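PDB 3AF6: transcription termination factor FttA from Pyrococcus horikoshii, which probably terminates transcription by cutting nascent RNA at the exit channel of RNA polymerase, as a two-zinc nuclease that also degrades the released RNA from its 5' end. Local coordinates for residues P455-G460 and H498-S503; V426-M431 and P515-A520; R504-I509 and S530-K535; V442-A447 and F492-F497; P146-Q151 and E464-H469. All coordinates share one frame; numbering follows the deposited sequence.

Contact 1: P455-G460 and H498-S503; sequences PIYLDG and HPVANS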
# COMPACT_ATOMS: atom_id res chain seq x y z
N PRO A 455 2.15 24.33 18.80
CA PRO A 455 2.20 22.86 18.71
C PRO A 455 1.49 22.30 17.47
O PRO A 455 0.67 22.97 16.85
CB PRO A 455 1.51 22.43 20.00
CG PRO A 455 0.41 23.45 20.11
CD PRO A 455 1.13 24.75 19.78
N ILE A 456 1.82 21.06 17.12
CA ILE A 456 1.20 20.43 15.96
C ILE A 456 0.50 19.14 16.37
O ILE A 456 1.15 18.16 16.77
CB ILE A 456 2.24 20.10 14.85
CG1 ILE A 456 3.10 21.33 14.56
CG2 ILE A 456 1.51 19.69 13.56
CD1 ILE A 456 4.31 21.04 13.69
N TYR A 457 -0.82 19.14 16.27
CA TYR A 457 -1.64 17.98 16.63
C TYR A 457 -1.91 17.06 15.45
O TYR A 457 -2.24 17.51 14.35
CB TYR A 457 -2.96 18.45 17.23
CG TYR A 457 -2.81 19.24 18.50
CD1 TYR A 457 -3.06 20.61 18.53
CD2 TYR A 457 -2.41 18.62 19.69
CE1 TYR A 457 -2.93 21.34 19.71
CE2 TYR A 457 -2.28 19.34 20.87
CZ TYR A 457 -2.54 20.69 20.88
OH TYR A 457 -2.43 21.39 22.05
N LEU A 458 -1.78 15.76 15.69
CA LEU A 458 -2.01 14.74 14.67
C LEU A 458 -3.26 13.96 15.08
O LEU A 458 -3.25 13.23 16.08
CB LEU A 458 -0.80 13.81 14.58
CG LEU A 458 0.58 14.47 14.48
CD1 LEU A 458 1.65 13.39 14.30
CD2 LEU A 458 0.61 15.46 13.31
N ASP A 459 -4.33 14.08 14.30
CA ASP A 459 -5.57 13.39 14.64
C ASP A 459 -6.15 12.51 13.54
O ASP A 459 -6.23 12.93 12.38
CB ASP A 459 -6.63 14.43 15.03
CG ASP A 459 -7.60 13.91 16.08
OD1 ASP A 459 -7.66 12.68 16.27
OD2 ASP A 459 -8.30 14.75 16.69
N GLY A 460 -6.54 11.29 13.89
CA GLY A 460 -7.15 10.41 12.91
C GLY A 460 -6.36 9.23 12.42
O GLY A 460 -6.45 8.87 11.25
N HIS A 498 2.12 16.27 18.65
CA HIS A 498 1.33 15.81 19.78
C HIS A 498 0.14 15.02 19.25
O HIS A 498 -0.83 15.59 18.73
CB HIS A 498 0.83 16.99 20.61
CG HIS A 498 0.09 16.58 21.85
ND1 HIS A 498 0.72 16.03 22.95
CD2 HIS A 498 -1.23 16.64 22.17
CE1 HIS A 498 -0.18 15.77 23.88
NE2 HIS A 498 -1.37 16.13 23.43
N PRO A 499 0.19 13.69 19.36
CA PRO A 499 -0.90 12.84 18.88
C PRO A 499 -2.14 13.09 19.72
O PRO A 499 -2.09 12.93 20.94
CB PRO A 499 -0.36 11.42 19.10
CG PRO A 499 1.12 11.60 19.04
CD PRO A 499 1.33 12.87 19.81
N VAL A 500 -3.24 13.48 19.09
CA VAL A 500 -4.49 13.73 19.82
C VAL A 500 -5.00 12.38 20.35
O VAL A 500 -5.47 11.54 19.58
CB VAL A 500 -5.56 14.35 18.90
CG1 VAL A 500 -6.80 14.70 19.72
CG2 VAL A 500 -5.00 15.60 18.23
N ALA A 501 -4.89 12.21 21.66
CA ALA A 501 -5.27 10.97 22.35
C ALA A 501 -6.73 10.51 22.33
O ALA A 501 -6.99 9.30 22.27
CB ALA A 501 -4.78 11.03 23.79
N ASN A 502 -7.69 11.43 22.41
CA ASN A 502 -9.10 11.03 22.42
C ASN A 502 -10.09 12.16 22.14
O ASN A 502 -9.71 13.32 22.04
CB ASN A 502 -9.45 10.38 23.77
CG ASN A 502 -9.03 11.23 24.95
OD1 ASN A 502 -9.43 12.39 25.06
ND2 ASN A 502 -8.22 10.66 25.84
N SER A 503 -11.36 11.78 22.04
CA SER A 503 -12.47 12.69 21.76
C SER A 503 -12.40 13.96 22.60
O SER A 503 -12.61 15.07 22.12
CB SER A 503 -13.80 12.00 22.03
OG SER A 503 -13.78 10.64 21.63

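Contact 2: V426-M431 and P515-A520; sequences VLIPAM and PAIIIA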
# COMPACT_ATOMS: atom_id res chain seq x y z
N VAL A 426 -4.52 26.50 12.33
CA VAL A 426 -4.42 26.07 10.95
C VAL A 426 -4.84 24.62 10.84
O VAL A 426 -4.25 23.74 11.47
CB VAL A 426 -3.00 26.21 10.42
CG1 VAL A 426 -2.97 25.83 8.94
CG2 VAL A 426 -2.51 27.62 10.63
N LEU A 427 -5.88 24.39 10.06
CA LEU A 427 -6.38 23.04 9.86
C LEU A 427 -5.85 22.47 8.56
O LEU A 427 -6.06 23.04 7.48
CB LEU A 427 -7.92 23.02 9.83
CG LEU A 427 -8.50 21.64 9.49
CD1 LEU A 427 -8.08 20.63 10.55
CD2 LEU A 427 -10.00 21.73 9.36
N ILE A 428 -5.16 21.35 8.66
CA ILE A 428 -4.61 20.70 7.47
C ILE A 428 -5.20 19.31 7.33
O ILE A 428 -4.75 18.35 7.97
CB ILE A 428 -3.05 20.62 7.52
CG1 ILE A 428 -2.46 22.04 7.50
CG2 ILE A 428 -2.53 19.83 6.33
CD1 ILE A 428 -0.94 22.07 7.55
N PRO A 429 -6.23 19.17 6.50
CA PRO A 429 -6.83 17.85 6.31
C PRO A 429 -5.92 17.02 5.43
O PRO A 429 -5.35 17.54 4.47
CB PRO A 429 -8.18 18.17 5.66
CG PRO A 429 -7.88 19.39 4.88
CD PRO A 429 -7.01 20.21 5.80
N ALA A 430 -5.78 15.74 5.77
CA ALA A 430 -4.94 14.82 5.00
C ALA A 430 -5.21 13.37 5.42
O ALA A 430 -5.52 13.10 6.58
CB ALA A 430 -3.46 15.15 5.22
N MET A 431 -5.11 12.44 4.47
CA MET A 431 -5.34 11.04 4.80
C MET A 431 -4.23 10.58 5.75
O MET A 431 -3.08 11.04 5.66
CB MET A 431 -5.36 10.15 3.53
CG MET A 431 -6.57 10.34 2.60
SD MET A 431 -8.19 10.24 3.46
CE MET A 431 -8.64 8.43 3.32
N PRO A 515 -3.08 29.11 19.74
CA PRO A 515 -3.01 28.77 18.32
C PRO A 515 -2.28 27.45 18.17
O PRO A 515 -1.47 27.08 19.02
CB PRO A 515 -2.23 29.95 17.74
CG PRO A 515 -2.68 31.09 18.60
CD PRO A 515 -2.58 30.47 19.98
N ALA A 516 -2.58 26.73 17.10
CA ALA A 516 -1.93 25.44 16.87
C ALA A 516 -2.18 24.95 15.46
O ALA A 516 -3.05 25.45 14.75
CB ALA A 516 -2.44 24.41 17.87
N ILE A 517 -1.38 23.98 15.05
CA ILE A 517 -1.52 23.39 13.73
C ILE A 517 -2.20 22.04 13.93
O ILE A 517 -1.76 21.22 14.75
CB ILE A 517 -0.15 23.15 13.06
CG1 ILE A 517 0.62 24.47 12.96
CG2 ILE A 517 -0.36 22.57 11.66
CD1 ILE A 517 -0.10 25.53 12.16
N ILE A 518 -3.28 21.82 13.18
CA ILE A 518 -4.03 20.57 13.27
C ILE A 518 -4.01 19.83 11.94
O ILE A 518 -4.45 20.34 10.91
CB ILE A 518 -5.51 20.83 13.65
CG1 ILE A 518 -5.57 21.65 14.95
CG2 ILE A 518 -6.25 19.51 13.84
CD1 ILE A 518 -6.94 22.24 15.22
N ILE A 519 -3.47 18.62 11.96
CA ILE A 519 -3.42 17.80 10.75
C ILE A 519 -4.27 16.58 11.09
O ILE A 519 -4.00 15.88 12.07
CB ILE A 519 -1.98 17.35 10.41
CG1 ILE A 519 -1.08 18.58 10.24
CG2 ILE A 519 -1.99 16.54 9.12
CD1 ILE A 519 0.32 18.25 9.71
N ALA A 520 -5.30 16.34 10.28
CA ALA A 520 -6.19 15.21 10.54
C ALA A 520 -6.92 14.67 9.33
O ALA A 520 -7.21 15.39 8.36
CB ALA A 520 -7.21 15.61 11.61

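Contact 3: R504-I509 and S530-K535; sequences RERQDI and SVEYFK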
# COMPACT_ATOMS: atom_id res chain seq x y z
N ARG A 504 -12.12 13.76 23.89
CA ARG A 504 -12.04 14.87 24.83
C ARG A 504 -10.95 15.87 24.46
O ARG A 504 -11.22 17.06 24.24
CB ARG A 504 -11.81 14.32 26.24
CG ARG A 504 -11.98 15.36 27.33
CD ARG A 504 -13.45 15.71 27.53
NE ARG A 504 -13.59 17.00 28.22
CZ ARG A 504 -12.98 17.33 29.35
NH1 ARG A 504 -12.16 16.47 29.95
NH2 ARG A 504 -13.18 18.52 29.89
N GLU A 505 -9.71 15.39 24.39
CA GLU A 505 -8.56 16.23 24.06
C GLU A 505 -8.84 17.05 22.81
O GLU A 505 -8.42 18.20 22.71
CB GLU A 505 -7.32 15.35 23.88
CG GLU A 505 -6.04 16.13 23.56
CD GLU A 505 -4.78 15.32 23.82
OE1 GLU A 505 -4.76 14.12 23.49
OE2 GLU A 505 -3.80 15.88 24.35
N ARG A 506 -9.56 16.45 21.87
CA ARG A 506 -9.91 17.13 20.63
C ARG A 506 -10.80 18.33 20.92
O ARG A 506 -10.59 19.41 20.38
CB ARG A 506 -10.66 16.16 19.72
CG ARG A 506 -11.16 16.76 18.42
CD ARG A 506 -11.91 15.71 17.64
NE ARG A 506 -11.12 14.48 17.60
CZ ARG A 506 -11.64 13.26 17.59
NH1 ARG A 506 -10.83 12.21 17.55
NH2 ARG A 506 -12.95 13.09 17.63
N GLN A 507 -11.79 18.11 21.77
CA GLN A 507 -12.72 19.17 22.13
C GLN A 507 -11.96 20.32 22.79
O GLN A 507 -12.17 21.48 22.46
CB GLN A 507 -13.80 18.62 23.07
CG GLN A 507 -15.03 19.49 23.12
CD GLN A 507 -15.66 19.67 21.75
OE1 GLN A 507 -16.17 18.71 21.16
NE2 GLN A 507 -15.62 20.90 21.23
N ASP A 508 -11.06 19.98 23.70
CA ASP A 508 -10.26 20.99 24.38
C ASP A 508 -9.57 21.87 23.35
O ASP A 508 -9.78 23.09 23.31
CB ASP A 508 -9.20 20.32 25.27
CG ASP A 508 -9.82 19.44 26.33
OD1 ASP A 508 -9.06 18.80 27.09
OD2 ASP A 508 -11.06 19.40 26.42
N ILE A 509 -8.75 21.25 22.51
CA ILE A 509 -8.01 21.94 21.46
C ILE A 509 -8.87 22.96 20.72
O ILE A 509 -8.46 24.10 20.50
CB ILE A 509 -7.43 20.94 20.42
CG1 ILE A 509 -6.55 19.90 21.12
CG2 ILE A 509 -6.61 21.69 19.38
CD1 ILE A 509 -5.98 18.85 20.19
N SER A 530 -11.14 15.34 10.88
CA SER A 530 -11.05 16.56 10.08
C SER A 530 -12.36 17.32 9.93
O SER A 530 -12.38 18.55 9.89
CB SER A 530 -10.46 16.25 8.71
OG SER A 530 -11.21 15.24 8.06
N VAL A 531 -13.47 16.60 9.84
CA VAL A 531 -14.77 17.24 9.68
C VAL A 531 -15.23 18.02 10.91
O VAL A 531 -15.84 19.08 10.80
CB VAL A 531 -15.84 16.20 9.29
CG1 VAL A 531 -17.19 16.86 9.18
CG2 VAL A 531 -15.45 15.56 7.97
N GLU A 532 -14.93 17.50 12.10
CA GLU A 532 -15.33 18.17 13.32
C GLU A 532 -14.61 19.51 13.43
O GLU A 532 -15.24 20.54 13.67
CB GLU A 532 -15.01 17.31 14.54
CG GLU A 532 -15.49 17.90 15.85
CD GLU A 532 -15.28 16.96 17.02
OE1 GLU A 532 -15.47 17.40 18.18
OE2 GLU A 532 -14.92 15.78 16.78
N TYR A 533 -13.29 19.48 13.24
CA TYR A 533 -12.48 20.70 13.29
C TYR A 533 -13.06 21.67 12.29
O TYR A 533 -13.34 22.82 12.63
CB TYR A 533 -11.03 20.40 12.92
CG TYR A 533 -10.28 19.57 13.93
CD1 TYR A 533 -9.97 20.08 15.19
CD2 TYR A 533 -9.88 18.27 13.63
CE1 TYR A 533 -9.29 19.31 16.13
CE2 TYR A 533 -9.20 17.49 14.56
CZ TYR A 533 -8.91 18.01 15.81
OH TYR A 533 -8.25 17.24 16.74
N PHE A 534 -13.26 21.21 11.05
CA PHE A 534 -13.81 22.07 10.01
C PHE A 534 -15.05 22.80 10.50
O PHE A 534 -15.07 24.03 10.58
CB PHE A 534 -14.16 21.28 8.76
CG PHE A 534 -14.93 22.09 7.74
CD1 PHE A 534 -14.32 23.13 7.05
CD2 PHE A 534 -16.27 21.83 7.50
CE1 PHE A 534 -15.03 23.91 6.14
CE2 PHE A 534 -17.00 22.60 6.59
CZ PHE A 534 -16.38 23.64 5.91
N LYS A 535 -16.09 22.02 10.81
CA LYS A 535 -17.36 22.56 11.30
C LYS A 535 -17.15 23.62 12.36
O LYS A 535 -17.71 24.72 12.28
CB LYS A 535 -18.22 21.44 11.91
CG LYS A 535 -18.90 20.52 10.92
CD LYS A 535 -19.75 19.50 11.68
CE LYS A 535 -20.55 18.62 10.73
NZ LYS A 535 -21.39 17.62 11.46

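Contact 4: V442-A447 and F492-F497; sequences VLEEYA and FLSEIF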
# COMPACT_ATOMS: atom_id res chain seq x y z
N VAL A 442 8.14 18.29 6.15
CA VAL A 442 8.35 19.70 5.86
C VAL A 442 8.39 20.52 7.14
O VAL A 442 9.28 21.35 7.30
CB VAL A 442 7.26 20.25 4.93
CG1 VAL A 442 7.42 21.75 4.78
CG2 VAL A 442 7.36 19.59 3.57
N LEU A 443 7.45 20.31 8.06
CA LEU A 443 7.44 21.08 9.30
C LEU A 443 8.52 20.65 10.29
O LEU A 443 8.96 21.45 11.12
CB LEU A 443 6.07 20.98 9.98
CG LEU A 443 4.87 21.56 9.24
CD1 LEU A 443 3.60 21.24 10.01
CD2 LEU A 443 5.03 23.05 9.06
N GLU A 444 8.96 19.40 10.20
CA GLU A 444 9.97 18.86 11.10
C GLU A 444 11.38 19.38 10.77
O GLU A 444 12.21 19.55 11.65
CB GLU A 444 9.94 17.33 11.07
CG GLU A 444 10.69 16.64 12.20
CD GLU A 444 12.20 16.66 12.01
OE1 GLU A 444 12.68 16.26 10.93
OE2 GLU A 444 12.91 17.06 12.96
N GLU A 445 11.65 19.63 9.49
CA GLU A 445 12.96 20.16 9.12
C GLU A 445 12.91 21.64 9.41
O GLU A 445 13.92 22.26 9.74
CB GLU A 445 13.26 19.95 7.63
CG GLU A 445 14.57 20.61 7.18
CD GLU A 445 15.05 20.12 5.83
OE1 GLU A 445 14.37 20.40 4.82
OE2 GLU A 445 16.11 19.46 5.77
N TYR A 446 11.72 22.21 9.29
CA TYR A 446 11.54 23.62 9.55
C TYR A 446 11.58 23.85 11.05
O TYR A 446 11.85 24.96 11.51
CB TYR A 446 10.21 24.08 8.98
CG TYR A 446 9.87 25.50 9.33
CD1 TYR A 446 10.60 26.56 8.80
CD2 TYR A 446 8.82 25.78 10.20
CE1 TYR A 446 10.30 27.87 9.14
CE2 TYR A 446 8.51 27.09 10.56
CZ TYR A 446 9.26 28.13 10.03
OH TYR A 446 8.97 29.43 10.42
N ALA A 447 11.30 22.79 11.81
CA ALA A 447 11.31 22.87 13.26
C ALA A 447 12.73 22.98 13.80
O ALA A 447 13.01 23.82 14.66
CB ALA A 447 10.62 21.64 13.84
N PHE A 492 10.23 11.47 12.79
CA PHE A 492 8.85 11.16 13.14
C PHE A 492 8.68 11.20 14.65
O PHE A 492 7.59 11.51 15.16
CB PHE A 492 8.46 9.78 12.61
CG PHE A 492 8.48 9.67 11.11
CD1 PHE A 492 9.29 8.73 10.49
CD2 PHE A 492 7.72 10.54 10.33
CE1 PHE A 492 9.34 8.64 9.10
CE2 PHE A 492 7.76 10.46 8.94
CZ PHE A 492 8.57 9.51 8.32
N LEU A 493 9.75 10.88 15.37
CA LEU A 493 9.74 10.88 16.83
C LEU A 493 9.76 12.30 17.38
O LEU A 493 9.44 12.51 18.56
CB LEU A 493 10.96 10.12 17.37
CG LEU A 493 11.11 8.62 17.14
CD1 LEU A 493 12.49 8.18 17.59
CD2 LEU A 493 10.03 7.87 17.91
N SER A 494 10.14 13.26 16.55
CA SER A 494 10.22 14.66 16.95
C SER A 494 9.19 15.03 18.01
O SER A 494 7.98 14.84 17.81
CB SER A 494 10.05 15.57 15.73
OG SER A 494 10.00 16.93 16.13
N GLU A 495 9.67 15.55 19.13
CA GLU A 495 8.79 15.93 20.23
C GLU A 495 7.92 17.15 19.91
O GLU A 495 7.39 17.79 20.81
CB GLU A 495 9.61 16.18 21.51
CG GLU A 495 10.56 17.37 21.45
CD GLU A 495 11.31 17.60 22.78
OE1 GLU A 495 12.12 16.72 23.17
OE2 GLU A 495 11.09 18.65 23.42
N ILE A 496 7.77 17.46 18.62
CA ILE A 496 6.97 18.60 18.20
C ILE A 496 5.55 18.19 17.81
O ILE A 496 4.65 19.03 17.72
CB ILE A 496 7.61 19.32 17.01
CG1 ILE A 496 7.48 18.45 15.75
CG2 ILE A 496 9.08 19.58 17.31
CD1 ILE A 496 7.89 19.16 14.49
N PHE A 497 5.36 16.90 17.56
CA PHE A 497 4.05 16.39 17.20
C PHE A 497 3.35 15.83 18.43
O PHE A 497 3.92 15.03 19.18
CB PHE A 497 4.17 15.28 16.15
CG PHE A 497 4.89 15.69 14.91
CD1 PHE A 497 6.15 15.16 14.62
CD2 PHE A 497 4.32 16.60 14.02
CE1 PHE A 497 6.84 15.55 13.47
CE2 PHE A 497 5.00 16.99 12.87
CZ PHE A 497 6.26 16.47 12.60

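Contact 5: P146-Q151 and E464-H469; sequences PPLQSQ and EATAIH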
# COMPACT_ATOMS: atom_id res chain seq x y z
N PRO A 146 11.74 -1.00 16.07
CA PRO A 146 11.38 0.31 15.52
C PRO A 146 11.07 1.35 16.59
O PRO A 146 10.60 1.02 17.67
CB PRO A 146 10.18 -0.02 14.63
CG PRO A 146 9.55 -1.17 15.32
CD PRO A 146 10.75 -2.02 15.69
N PRO A 147 11.34 2.63 16.29
CA PRO A 147 11.10 3.74 17.21
C PRO A 147 9.66 3.86 17.67
O PRO A 147 9.39 4.31 18.79
CB PRO A 147 11.55 4.96 16.40
CG PRO A 147 11.32 4.54 14.99
CD PRO A 147 11.83 3.13 14.99
N LEU A 148 8.73 3.45 16.82
CA LEU A 148 7.31 3.52 17.14
C LEU A 148 6.71 2.14 17.12
O LEU A 148 7.11 1.29 16.32
CB LEU A 148 6.59 4.40 16.12
CG LEU A 148 7.13 5.83 16.00
CD1 LEU A 148 6.55 6.51 14.78
CD2 LEU A 148 6.79 6.59 17.27
N GLN A 149 5.75 1.91 18.00
CA GLN A 149 5.07 0.62 18.07
C GLN A 149 3.74 0.78 17.35
O GLN A 149 3.07 1.81 17.49
CB GLN A 149 4.87 0.21 19.52
CG GLN A 149 4.19 1.27 20.38
CD GLN A 149 4.23 0.94 21.86
OE1 GLN A 149 5.29 1.00 22.50
NE2 GLN A 149 3.08 0.57 22.42
N SER A 150 3.37 -0.23 16.57
CA SER A 150 2.13 -0.22 15.79
C SER A 150 1.12 -1.28 16.19
O SER A 150 1.40 -2.48 16.09
CB SER A 150 2.46 -0.38 14.30
OG SER A 150 1.34 -0.83 13.56
N GLN A 151 -0.06 -0.85 16.62
CA GLN A 151 -1.11 -1.78 16.99
C GLN A 151 -1.37 -2.66 15.77
O GLN A 151 -1.51 -3.88 15.88
CB GLN A 151 -2.40 -1.03 17.35
CG GLN A 151 -2.48 -0.50 18.78
CD GLN A 151 -2.81 0.99 18.87
OE1 GLN A 151 -1.92 1.85 18.82
NE2 GLN A 151 -4.10 1.31 18.99
N GLU A 464 -0.70 6.47 14.07
CA GLU A 464 -0.63 5.02 13.89
C GLU A 464 0.05 4.76 12.56
O GLU A 464 0.95 3.92 12.46
CB GLU A 464 -2.04 4.43 13.93
CG GLU A 464 -2.15 2.92 13.87
CD GLU A 464 -0.93 2.20 14.42
OE1 GLU A 464 -0.34 2.70 15.41
OE2 GLU A 464 -0.59 1.13 13.88
N ALA A 465 -0.34 5.51 11.53
CA ALA A 465 0.24 5.35 10.20
C ALA A 465 1.72 5.70 10.21
O ALA A 465 2.54 5.04 9.56
CB ALA A 465 -0.49 6.23 9.20
N THR A 466 2.07 6.75 10.96
CA THR A 466 3.46 7.17 11.04
C THR A 466 4.29 6.06 11.67
O THR A 466 5.47 5.91 11.35
CB THR A 466 3.62 8.46 11.86
OG1 THR A 466 2.81 9.49 11.30
CG2 THR A 466 5.08 8.91 11.85
N ALA A 467 3.69 5.27 12.55
CA ALA A 467 4.44 4.19 13.18
C ALA A 467 4.85 3.18 12.12
O ALA A 467 5.99 2.72 12.09
CB ALA A 467 3.60 3.50 14.28
N ILE A 468 3.92 2.85 11.25
CA ILE A 468 4.17 1.87 10.20
C ILE A 468 5.32 2.31 9.30
O ILE A 468 6.12 1.48 8.85
CB ILE A 468 2.87 1.63 9.41
CG1 ILE A 468 1.82 1.06 10.38
CG2 ILE A 468 3.12 0.69 8.24
CD1 ILE A 468 0.44 0.77 9.80
N HIS A 469 5.42 3.61 9.04
CA HIS A 469 6.50 4.11 8.22
C HIS A 469 7.85 3.72 8.83
O HIS A 469 8.72 3.16 8.15
CB HIS A 469 6.42 5.64 8.10
CG HIS A 469 5.41 6.12 7.10
ND1 HIS A 469 4.06 5.91 7.24
CD2 HIS A 469 5.57 6.78 5.93
CE1 HIS A 469 3.42 6.41 6.20
NE2 HIS A 469 4.32 6.95 5.39

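Contact 1: P455-G460 and H498-S503
V500 fills the tight half of this contact, wedged against Y457 and D459 where two parallel strands end. Its CG1 lies anti to the backbone N (chi1 -175°), which turns CG2 onto Y457 CB at 3.6 Å, while V500 CG1 rests 3.4 Å from D459 OD2. A compact branched residue suits this spot, since R506 and I509 of the following helix close over it. The nearby carboxylate of D459 is well satisfied: its OD2 pairs with R506 and takes a hydrogen bond from Y533, and the valine methyls meet an acid whose oxygen already has partners.

Three backbone bonds hold the register. H498 N reaches I456 O at 2.8 Å, L458 N reaches H498 O at 3.2 Å, and V500 N reaches L458 O at 3.0 Å. P499 can stand between two of these donors because its nitrogen faces the outer side of the strand, where a missing N-H costs no bond to 455-460.

The other half is looser. H498 and Y457 run side by side on one face of the sheet, and their rings meet rim to rim, planes at 78° and centroids 5.4 Å apart, with neither over the other. H498 is largely solvent-exposed, yet its NE2 is hydrogen-bonded to E505. Beyond it A501 and N502 turn outward, and N502 serves as the N-cap of the next helix. Such a short outer strand, proline-bearing and leading straight into a helix, forms the edge of the parallel alpha/beta sheet of the beta-CASP domain.

Contact 2: V426-M431 and P515-A520
A516 opens the pairing with V426: its carbonyl O accepts V426 N at 3.0 Å. Next, I517 CD1 folds back over the valine, 3.4 Å from V426 CB; CG1 anti to the carbonyl carbon (chi1 -57°), followed by a bent chi2, brings the methyl there. I518 turns to the other face, while its backbone makes two bonds to the same strand, N to V426 O at 2.7 Å and O to I428 N at 2.6 Å, each nearly straight. Its CG2 meets L427 CD1 at 3.9 Å, on the face covered by Y533 of helix 529-537. I519 returns to the face of V426 and I428, its CG1 3.9 Å from I428 CB; helix 405-420 covers that face through V426, I428 and I517. Branched aliphatic residues fit a strand buried on both faces. A520 ends the run, small enough to leave room for P529 and Y533; its N binds I428 O, and its O takes A430 N at 3.0 Å. P429 is tolerated because its nitrogen points away from 515-520. M431 touches the zinc ligand H258, so these central strands of the parallel beta-CASP sheet point their C-terminal ends toward the metal site, the usual place for active residues in such folds.

Contact 3: R504-I509 and S530-K535
R506 reaches across to both E532 and Y533, spanning two helical segments whose axes come no closer than 11.1 Å and run in roughly the same direction, 26° apart. At that spacing only long side chains can bridge the gap. The arginine leaves its helix with CG anti to the backbone N (chi1 176°) and bends at chi3, which carries the guanidinium past the tyrosine. The guanidinium and E532 carboxylate planes are almost perpendicular, at 86°, yet OE2 lies at the guanidinium edge, near its plane. The resulting salt bridge from R506 NH2 to E532 OE2 is weak, at 3.4 Å; E532 reaches it through a fully extended chain.

Both helices cover one face of the parallel beta-CASP sheet: helix 503-511 lies in the beta-alpha-beta connection from strand 497-499 to 516-520, helix 529-537 in the next one, from 516-520 to 544-547.

Below the ion pair, nearer the sheet, the Y533 side chain crosses that of R506 at about a right angle. The aliphatic part does the touching, with R506 CG 3.4 Å from Y533 OH and 3.7 Å from Y533 CZ. The hydroxyl and R506 NE share a stronger partner in D459 OD2, which probably fixes the arginine more firmly than E532 does. Tyrosine suits the site because its ring can stay buried while OH reaches the acid; I509 CD1 approaches that same OH at 4.4 Å.

Contact 4: V442-A447 and F492-F497
E444 and S494 mark the nearest backbone approach, their CA atoms 7.2 Å apart, where an irregular loop passes the C-terminal turns of helix 435-447 without any hydrogen bond between them. In the beta-CASP alpha/beta fold this helix belongs to the beta-alpha-beta connection from strand 425-429 to 456-459, and the loop leads into the edge strand 497-499.

With no polar link, the joint depends on fitting shapes. I496 makes most of the contact: its CD1 sits 3.7 Å from A447 CB and 4.0 Å from E444 CA, a place that suits alanine because a methyl group leaves the isoleucine room to approach the helix. The I496 CG1 branch lies between the backbone N and the carbonyl carbon (chi1 71°), and there it also covers one face of the neighbouring F497 ring, over its centre. L443 O lies 4.2 Å from I496 CD1, while the L443 side chain turns to I456 of the sheet.

E444 contributes its aliphatic part rather than its charge. Bent at chi2, it sends the carboxylate toward R448, with which it forms a long, weak ion pair, and leaves its methylene groups facing the loop. F497, buried against L458 and M440, presents CZ to E444 CB at 4.1 Å, while E444 CG packs against S494 CB at 3.7 Å.

Contact 5: P146-Q151 and E464-H469
The N-cap of helix 151-161, S150 in the KH region, meets E464 of a beta-CASP helix, so two parts of the protein far apart in sequence are joined at a helix start. S150 OG donates to E464 OE2 at 2.8 Å, using the syn lone pair of the carboxylate, and the same OG accepts from I153 N to cap its helix. Serine suits this double task, since one short hydroxyl can give and receive at once. E464 reaches it with CG anti to the backbone N (chi1 -175°) and a bend at chi2 that turns the carboxylate toward S150 and the helix start; OE2 is hydrogen-bonded to T152 OG1 as well. A negative charge beside the first turn of helix 151-161 would probably be favoured by the helix dipole.

Alongside the polar grip runs a packed seam, apolar at L148 and A467. L148 CB lies 3.6 Å from A467 CB, and L148 CD1 bends over the helix to within 3.5 Å of A467 CA and 3.6 Å of T466 O. The small A467 lets the loop come this near, its CB also 3.7 Å from Q149 O. I468 CG1 lies 3.7 Å from S150 OG.

Around this joint, helix 462-471 has further neighbours: L290 of helix 282-301 packs on E464 and A465, L287 of that helix on I468, and Q437 and M440 of helix 435-447 on A465 and T466. L493, in the loop before strand 497-499, touches L148.

How the contacts relate
All distances run between contact centres. Contacts 1 and 2, about 9 Å apart, join strands of one six-stranded parallel sheet, in which 456-459 and 516-520 are neighbours. Contact 3, about 10 Å from both, joins two helices over one face; contact 4, on helix 435-447 over the other face, is about 14 Å from contacts 1 and 2 and about 22 Å from contact 3. Contact 5, about 16 Å from contact 4, touches it at L493. Along the chain contact 5 starts first, contact 1 is nested inside contact 2, contacts 1 and 4 alternate, and contact 4 closes before contact 3 opens. The first four build the beta-CASP domain; the fifth ties it to the KH region.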